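Local coordinates for protein uracil-DNA glycosylase (Sulfolobus tokodaii str. 7, PDB 4ZBY) that belongs to the uracil-DNA glycosylase superfamily and carries an iron-sulfur cluster and a bound uracil in separate pockets of one alpha/beta domain, at residues K16-Q21 and E96-A101; E42-N47 and I80-K85; T64-E69 and I177-F182. All coordinates share one frame; numbering follows the deposited sequence. Where two conformers were deposited one is given.

Interaction 1: K16-Q21 and E96-A101. With SF4 (iron/sulfur cluster), chain B.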
# COMPACT_ATOMS: atom_id res chain seq x y z
N LYS A 16 2.52 -8.08 18.33
CA LYS A 16 3.53 -7.08 18.63
C LYS A 16 2.95 -5.69 18.91
O LYS A 16 3.66 -4.83 19.40
CB LYS A 16 4.55 -7.00 17.49
CG LYS A 16 5.47 -8.20 17.43
CD LYS A 16 6.40 -8.08 16.26
CE LYS A 16 7.58 -9.00 16.42
NZ LYS A 16 8.41 -8.98 15.19
N CYS A 17 1.67 -5.46 18.61
CA CYS A 17 1.03 -4.25 19.11
C CYS A 17 -0.38 -4.57 19.59
O CYS A 17 -0.84 -5.70 19.45
CB CYS A 17 1.00 -3.14 18.07
SG CYS A 17 -0.28 -3.29 16.83
N LYS A 18 -1.05 -3.60 20.20
CA LYS A 18 -2.33 -3.91 20.83
C LYS A 18 -3.46 -4.22 19.85
O LYS A 18 -4.54 -4.66 20.26
CB LYS A 18 -2.75 -2.75 21.75
CG LYS A 18 -2.97 -1.44 21.03
CD LYS A 18 -3.29 -0.30 22.01
CE LYS A 18 -3.45 1.02 21.28
NZ LYS A 18 -2.23 1.44 20.52
N LEU A 19 -3.22 -4.04 18.56
CA LEU A 19 -4.28 -4.29 17.59
C LEU A 19 -4.66 -5.77 17.47
O LEU A 19 -5.76 -6.08 16.99
CB LEU A 19 -3.89 -3.78 16.20
CG LEU A 19 -3.71 -2.26 16.12
CD1 LEU A 19 -3.46 -1.75 14.70
CD2 LEU A 19 -4.93 -1.58 16.77
N TRP A 20 -3.78 -6.67 17.90
CA TRP A 20 -4.05 -8.09 17.71
C TRP A 20 -5.32 -8.50 18.44
O TRP A 20 -6.04 -9.37 17.97
CB TRP A 20 -2.87 -8.96 18.17
CG TRP A 20 -2.82 -9.18 19.67
CD1 TRP A 20 -2.16 -8.42 20.59
CD2 TRP A 20 -3.46 -10.23 20.40
NE1 TRP A 20 -2.35 -8.93 21.85
CE2 TRP A 20 -3.14 -10.05 21.76
CE3 TRP A 20 -4.26 -11.32 20.03
CZ2 TRP A 20 -3.60 -10.91 22.75
CZ3 TRP A 20 -4.72 -12.16 21.01
CH2 TRP A 20 -4.39 -11.95 22.36
N GLN A 21 -5.61 -7.86 19.58
CA GLN A 21 -6.71 -8.29 20.41
C GLN A 21 -8.09 -8.13 19.77
O GLN A 21 -9.03 -8.80 20.19
CB GLN A 21 -6.68 -7.53 21.75
CG GLN A 21 -7.01 -6.06 21.61
CD GLN A 21 -6.77 -5.28 22.90
OE1 GLN A 21 -7.58 -5.33 23.84
NE2 GLN A 21 -5.66 -4.56 22.95
N GLU A 96 0.63 5.97 16.30
CA GLU A 96 2.02 5.99 15.84
C GLU A 96 2.76 4.77 16.37
O GLU A 96 3.57 4.19 15.63
CB GLU A 96 2.73 7.29 16.26
CG GLU A 96 2.34 8.53 15.43
CD GLU A 96 2.54 8.35 13.92
OE1 GLU A 96 3.49 7.66 13.48
OE2 GLU A 96 1.72 8.91 13.15
N ASP A 97 2.48 4.35 17.60
CA ASP A 97 3.15 3.18 18.16
C ASP A 97 2.76 1.91 17.40
O ASP A 97 3.50 0.92 17.39
CB ASP A 97 2.86 3.03 19.65
CG ASP A 97 1.48 2.47 19.94
OD1 ASP A 97 0.49 3.04 19.45
OD2 ASP A 97 1.37 1.46 20.67
N GLU A 98 1.60 1.94 16.75
CA GLU A 98 1.17 0.78 15.97
C GLU A 98 1.89 0.78 14.62
O GLU A 98 2.32 -0.27 14.14
CB GLU A 98 -0.36 0.80 15.80
CG GLU A 98 -1.08 0.52 17.12
CD GLU A 98 -2.51 1.03 17.15
OE1 GLU A 98 -2.99 1.60 16.14
OE2 GLU A 98 -3.15 0.82 18.20
N ILE A 99 2.06 1.95 14.03
CA ILE A 99 2.82 2.04 12.79
C ILE A 99 4.28 1.65 13.05
O ILE A 99 4.87 0.90 12.28
CB ILE A 99 2.73 3.45 12.19
CG1 ILE A 99 1.33 3.68 11.62
CG2 ILE A 99 3.77 3.65 11.06
CD1 ILE A 99 1.02 5.13 11.30
N THR A 100 4.83 2.15 14.15
CA THR A 100 6.20 1.81 14.54
C THR A 100 6.36 0.30 14.74
O THR A 100 7.36 -0.28 14.30
CB THR A 100 6.61 2.57 15.82
OG1 THR A 100 6.66 3.97 15.56
CG2 THR A 100 7.98 2.12 16.28
N ALA A 101 5.37 -0.33 15.35
CA ALA A 101 5.45 -1.77 15.64
C ALA A 101 5.32 -2.63 14.39
O ALA A 101 5.98 -3.65 14.26
CB ALA A 101 4.38 -2.17 16.65
FE1 SF4 B . 0.23 -4.96 15.34
FE2 SF4 B . 1.37 -7.26 14.60
FE3 SF4 B . -1.10 -6.65 13.71
FE4 SF4 B . 1.02 -5.31 12.80
S1 SF4 B . 0.56 -7.51 12.46
S2 SF4 B . -0.94 -4.42 13.44
S3 SF4 B . 2.35 -5.24 14.66
S4 SF4 B . -0.46 -7.01 15.91
O HOH W 1 0.41 -1.20 21.02

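Interaction 2: E42-N47 and I80-K85. With URA (uracil), chain C.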
# COMPACT_ATOMS: atom_id res chain seq x y z
N GLU A 42 -3.31 2.07 4.12
CA GLU A 42 -3.21 2.44 5.53
C GLU A 42 -3.29 1.22 6.47
O GLU A 42 -2.32 0.87 7.15
CB GLU A 42 -4.32 3.43 5.88
CG GLU A 42 -4.37 3.81 7.36
CD GLU A 42 -5.55 4.71 7.70
OE1 GLU A 42 -6.28 5.14 6.78
OE2 GLU A 42 -5.74 4.98 8.91
N ALA A 43 -4.47 0.62 6.52
CA ALA A 43 -4.73 -0.52 7.40
C ALA A 43 -5.99 -1.21 6.92
O ALA A 43 -6.82 -0.59 6.22
CB ALA A 43 -4.87 -0.06 8.88
N PRO A 44 -6.16 -2.48 7.29
CA PRO A 44 -7.38 -3.22 6.96
C PRO A 44 -8.64 -2.54 7.46
O PRO A 44 -8.66 -1.99 8.57
CB PRO A 44 -7.20 -4.56 7.69
CG PRO A 44 -5.78 -4.69 7.94
CD PRO A 44 -5.17 -3.32 8.00
N GLY A 45 -9.70 -2.60 6.67
CA GLY A 45 -11.00 -2.27 7.20
C GLY A 45 -11.77 -3.51 7.62
O GLY A 45 -11.19 -4.59 7.84
N GLU A 46 -13.08 -3.37 7.72
CA GLU A 46 -13.94 -4.43 8.23
C GLU A 46 -13.90 -5.70 7.36
O GLU A 46 -13.78 -6.81 7.89
CB GLU A 46 -15.39 -3.93 8.33
CG GLU A 46 -16.35 -4.93 8.91
CD GLU A 46 -17.77 -4.38 9.03
OE1 GLU A 46 -18.02 -3.24 8.58
OE2 GLU A 46 -18.63 -5.10 9.58
N ASN A 47 -14.05 -5.55 6.05
CA ASN A 47 -14.09 -6.73 5.19
C ASN A 47 -12.73 -7.38 5.09
O ASN A 47 -12.62 -8.61 4.99
CB ASN A 47 -14.61 -6.37 3.80
CG ASN A 47 -16.04 -5.88 3.83
OD1 ASN A 47 -16.35 -4.78 3.36
ND2 ASN A 47 -16.92 -6.69 4.40
N ILE A 80 -0.07 -6.17 -3.02
CA ILE A 80 -0.92 -5.21 -2.31
C ILE A 80 -0.86 -5.45 -0.81
O ILE A 80 -1.05 -6.57 -0.36
CB ILE A 80 -2.40 -5.34 -2.76
CG1 ILE A 80 -2.53 -5.05 -4.26
CG2 ILE A 80 -3.27 -4.40 -1.92
CD1 ILE A 80 -3.96 -5.39 -4.81
N THR A 81 -0.54 -4.41 -0.06
CA THR A 81 -0.49 -4.55 1.38
C THR A 81 -0.77 -3.19 2.02
O THR A 81 -1.26 -2.28 1.35
CB THR A 81 0.86 -5.15 1.84
OG1 THR A 81 0.80 -5.44 3.25
CG2 THR A 81 2.03 -4.22 1.54
N ASN A 82 -0.50 -3.08 3.32
CA ASN A 82 -0.75 -1.87 4.10
C ASN A 82 0.39 -1.63 5.06
O ASN A 82 1.11 -2.56 5.40
CB ASN A 82 -2.04 -1.97 4.91
CG ASN A 82 -3.28 -2.07 4.04
OD1 ASN A 82 -3.70 -1.10 3.43
ND2 ASN A 82 -3.88 -3.25 4.00
N VAL A 83 0.54 -0.40 5.54
CA VAL A 83 1.60 -0.09 6.49
C VAL A 83 1.30 -0.74 7.86
O VAL A 83 2.23 -1.17 8.56
CB VAL A 83 1.80 1.44 6.62
CG1 VAL A 83 0.53 2.11 7.14
CG2 VAL A 83 2.99 1.76 7.52
N VAL A 84 0.02 -0.86 8.22
CA VAL A 84 -0.39 -1.57 9.41
C VAL A 84 -1.26 -2.74 8.97
O VAL A 84 -2.08 -2.60 8.06
CB VAL A 84 -1.15 -0.64 10.39
CG1 VAL A 84 -1.88 -1.42 11.46
CG2 VAL A 84 -0.14 0.32 11.02
N LYS A 85 -1.08 -3.89 9.60
CA LYS A 85 -1.69 -5.09 9.06
C LYS A 85 -2.87 -5.68 9.86
O LYS A 85 -3.44 -6.72 9.48
CB LYS A 85 -0.59 -6.12 8.81
CG LYS A 85 0.34 -5.63 7.67
CD LYS A 85 1.68 -6.31 7.72
CE LYS A 85 2.35 -6.31 6.36
NZ LYS A 85 2.67 -4.95 5.81
N1 URA C . -8.13 0.53 3.39
C2 URA C . -6.79 0.35 3.36
O2 URA C . -6.00 1.22 3.64
N3 URA C . -6.37 -0.91 3.19
C4 URA C . -7.15 -2.00 3.05
O4 URA C . -6.63 -3.09 2.83
C5 URA C . -8.54 -1.77 3.07
C6 URA C . -9.01 -0.51 3.24

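Interaction 3: T64-E69 and I177-F182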
# COMPACT_ATOMS: atom_id res chain seq x y z
N THR A 64 -9.27 -2.44 -7.31
CA THR A 64 -9.13 -3.51 -8.27
C THR A 64 -9.56 -3.09 -9.68
O THR A 64 -8.87 -3.39 -10.68
CB THR A 64 -9.95 -4.74 -7.80
OG1 THR A 64 -9.49 -5.10 -6.51
CG2 THR A 64 -9.75 -5.90 -8.76
N GLN A 65 -10.65 -2.34 -9.77
CA GLN A 65 -11.15 -1.88 -11.05
C GLN A 65 -10.15 -0.95 -11.72
O GLN A 65 -9.91 -1.06 -12.92
CB GLN A 65 -12.51 -1.18 -10.90
CG GLN A 65 -13.07 -0.68 -12.22
CD GLN A 65 -14.38 0.08 -12.06
OE1 GLN A 65 -14.82 0.35 -10.94
NE2 GLN A 65 -15.00 0.43 -13.17
N MET A 66 -9.52 -0.04 -10.96
CA MET A 66 -8.54 0.86 -11.56
C MET A 66 -7.30 0.10 -12.00
O MET A 66 -6.73 0.37 -13.06
CB MET A 66 -8.14 1.98 -10.60
CG MET A 66 -9.28 2.86 -10.26
SD MET A 66 -8.71 4.38 -9.49
CE MET A 66 -10.30 5.18 -9.24
N ILE A 67 -6.86 -0.84 -11.18
CA ILE A 67 -5.71 -1.63 -11.55
C ILE A 67 -5.99 -2.37 -12.86
O ILE A 67 -5.14 -2.40 -13.76
CB ILE A 67 -5.32 -2.61 -10.44
CG1 ILE A 67 -4.75 -1.81 -9.25
CG2 ILE A 67 -4.24 -3.58 -10.94
CD1 ILE A 67 -4.53 -2.66 -8.04
N LYS A 68 -7.19 -2.94 -12.99
CA LYS A 68 -7.55 -3.68 -14.18
C LYS A 68 -7.77 -2.78 -15.39
O LYS A 68 -7.18 -3.01 -16.45
CB LYS A 68 -8.80 -4.53 -13.93
CG LYS A 68 -9.33 -5.20 -15.18
CD LYS A 68 -8.32 -6.19 -15.72
CE LYS A 68 -8.93 -7.00 -16.85
NZ LYS A 68 -8.00 -8.07 -17.30
N GLU A 69 -8.61 -1.75 -15.25
CA GLU A 69 -9.03 -0.98 -16.41
C GLU A 69 -8.01 0.06 -16.84
O GLU A 69 -7.90 0.35 -18.03
CB GLU A 69 -10.37 -0.30 -16.12
CG GLU A 69 -11.46 -1.29 -15.81
CD GLU A 69 -12.81 -0.64 -15.69
OE1 GLU A 69 -12.87 0.61 -15.75
OE2 GLU A 69 -13.80 -1.37 -15.53
N ILE A 177 -9.45 12.40 -10.40
CA ILE A 177 -8.05 12.70 -10.11
C ILE A 177 -7.25 11.42 -9.87
O ILE A 177 -6.12 11.27 -10.34
CB ILE A 177 -7.92 13.62 -8.90
CG1 ILE A 177 -8.56 14.97 -9.23
CG2 ILE A 177 -6.44 13.79 -8.51
CD1 ILE A 177 -8.33 16.06 -8.20
N LEU A 178 -7.85 10.50 -9.13
CA LEU A 178 -7.23 9.21 -8.86
C LEU A 178 -7.04 8.41 -10.16
O LEU A 178 -6.00 7.81 -10.37
CB LEU A 178 -8.08 8.44 -7.84
CG LEU A 178 -7.55 7.09 -7.36
CD1 LEU A 178 -6.20 7.21 -6.75
CD2 LEU A 178 -8.54 6.53 -6.31
N GLU A 179 -8.03 8.46 -11.05
CA GLU A 179 -7.92 7.78 -12.33
C GLU A 179 -6.78 8.34 -13.15
O GLU A 179 -6.03 7.60 -13.78
CB GLU A 179 -9.24 7.84 -13.09
CG GLU A 179 -10.35 7.09 -12.34
CD GLU A 179 -11.73 7.26 -12.96
OE1 GLU A 179 -11.93 8.19 -13.77
OE2 GLU A 179 -12.63 6.45 -12.61
N GLU A 180 -6.65 9.66 -13.14
CA GLU A 180 -5.57 10.32 -13.87
C GLU A 180 -4.23 9.95 -13.26
O GLU A 180 -3.25 9.76 -13.98
CB GLU A 180 -5.78 11.84 -13.86
CG GLU A 180 -6.97 12.29 -14.69
CD GLU A 180 -6.86 11.84 -16.14
OE1 GLU A 180 -5.89 12.24 -16.81
OE2 GLU A 180 -7.74 11.08 -16.60
N ASP A 181 -4.18 9.84 -11.94
CA ASP A 181 -2.97 9.40 -11.26
C ASP A 181 -2.62 7.98 -11.70
O ASP A 181 -1.45 7.68 -11.92
CB ASP A 181 -3.11 9.45 -9.74
CG ASP A 181 -2.85 10.83 -9.17
OD1 ASP A 181 -2.46 11.72 -9.94
OD2 ASP A 181 -3.06 11.02 -7.95
N PHE A 182 -3.63 7.12 -11.87
CA PHE A 182 -3.35 5.75 -12.29
C PHE A 182 -2.89 5.71 -13.75
O PHE A 182 -2.07 4.86 -14.11
CB PHE A 182 -4.55 4.83 -12.05
CG PHE A 182 -4.50 4.13 -10.71
CD1 PHE A 182 -4.45 4.85 -9.54
CD2 PHE A 182 -4.49 2.74 -10.63
CE1 PHE A 182 -4.40 4.22 -8.30
CE2 PHE A 182 -4.43 2.10 -9.39
CZ PHE A 182 -4.37 2.83 -8.24

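Interaction 1: K16-Q21 and E96-A101
The iron-sulfur cluster site of this glycosylase brings the loop K16-Q21 against the first turns of helix 96-113, where C17 CB and A101 CB meet at 3.8 Å. C17 SG binds iron FE1 of the cluster at 2.3 Å. Its chi1 of 80° sets the sulfur between the backbone N and the carbonyl carbon, turned to the metal. The same sulfur accepts a fairly straight hydrogen bond from L19 N (3.5 Å, 163°), which ties the ligand to the 3-10 turn behind it. Farther from the cluster, K18, D97 and E98 form a salt-bridge network across the segments. The K18 chain runs extended and bends only at its last torsion (chi4 -59°), bringing NZ 2.6 Å from E98 OE2, above the carboxylate plane, and 3.3 Å from D97 OD1. R92 also pairs with E98 OE2, and E95 N bonds to OE1, so both carboxylate oxygens of this buried glutamate have partners. L19 crosses the E98 side chain at about a right angle, its CD2 lying 3.3 Å from E98 OE2. One water links the K18 backbone to the D97 carboxylate, accepting from K18 N and donating to D97 OD2. C14, C86 and C102 also line the cluster pocket. The loop follows helix 4-12 and leads to strand 30-31; L19 and I99 both pack on V84, in the loop after strand 79-82.

Interaction 2: E42-N47 and I80-K85
E42 O accepts a hydrogen bond from V84 N (3.1 Å, 157°), pinning the loop after strand 37-41 to the loop after strand 79-82. One residue on, A43 CA makes a CA-H...O contact of 3.4 Å with V84 O, and P44 CD lies 3.2 Å from that same oxygen, so V84 O is covered first by the A43 main chain and then by the P44 ring. Uracil lies to one side of this join, beyond the N82 amide and beside the E42-G45 main chain. N82 reads its edge with both ends of the amide: OD1 accepts from uracil N3 at 2.7 Å (168°), and ND2 donates to uracil O4 at 3.0 Å. CG stands anti to the carbonyl carbon (chi1 -64°), which directs the amide toward uracil. On the other segment E42 N donates to uracil O2 at 2.9 Å, joined by a weak bond from A43 N. H164 and F55 N add further bonds to uracil. K85 folds back on the strand end, its NZ bonding N82 O (2.9 Å) and T81 OG1; Q109 also takes a bond from this amine. Strand 79-82 runs parallel to strand 37-41 in the sheet, T81 and V84 pack on helix 96-113, and V83 lies against Y128 of helix 123-133.

Interaction 3: T64-E69 and I177-F182
M66 is the main bump of this contact: in one of its two modelled conformers the side chain leaves helix 58-71 and enters the hollow between L178, E179 and F182 on helix 172-190. CG stands beside the backbone N (chi1 -63°) and the chain beyond it is extended, so successive atoms reach deeper into the hollow. CB lies over one face of the F182 ring, a CH-pi contact 4.2 Å from the centroid. SD follows over the ring at 4.4 Å from the centroid and only 13° off the normal, a Met-aromatic contact, while touching L178 CG at 3.6 Å. The methyl CE ends against the aliphatic part of E179, 3.6 Å from its CG. M66 crosses both L178 and E179 at about a right angle, with the ring of F182 as the floor of the groove. The carboxylate of E179 turns to R175 of its own helix in a salt bridge. The two helices are part of the alpha/beta fold of the uracil-DNA glycosylase superfamily; their segments run in broadly the same direction at a crossing angle of -41°, with axes 10.4 Å apart at closest approach. No hydrogen bond crosses between the segments. I67 points its CB away from the partner helix, yet CG1 comes back to the edge of the F182 ring, near its plane and 3.9 Å from CE2. L63, I70 and L71 of helix 58-71 also touch this phenylalanine. L178 reaches on to T162 of strand 155-162.

From the N terminus, the chain enters interaction 1 at 16-21, passes strand 37-41 and enters interaction 2 at 42-47. It then runs through helix 58-71, the first half of interaction 3, before strand 79-82 closes interaction 2. Helix 96-113 next closes interaction 1, whose loop therefore encloses the whole of interaction 2. Interaction 3, closed last by helix 172-190, crosses both and joins that helix to helix 58-71. Interactions 1 and 2 touch around V84, so the cluster site and the uracil site share the loop after strand 79-82. Interaction 3 lies on the opposite side of the chain's centre from interaction 1 and meets interaction 2 where I67 touches I80.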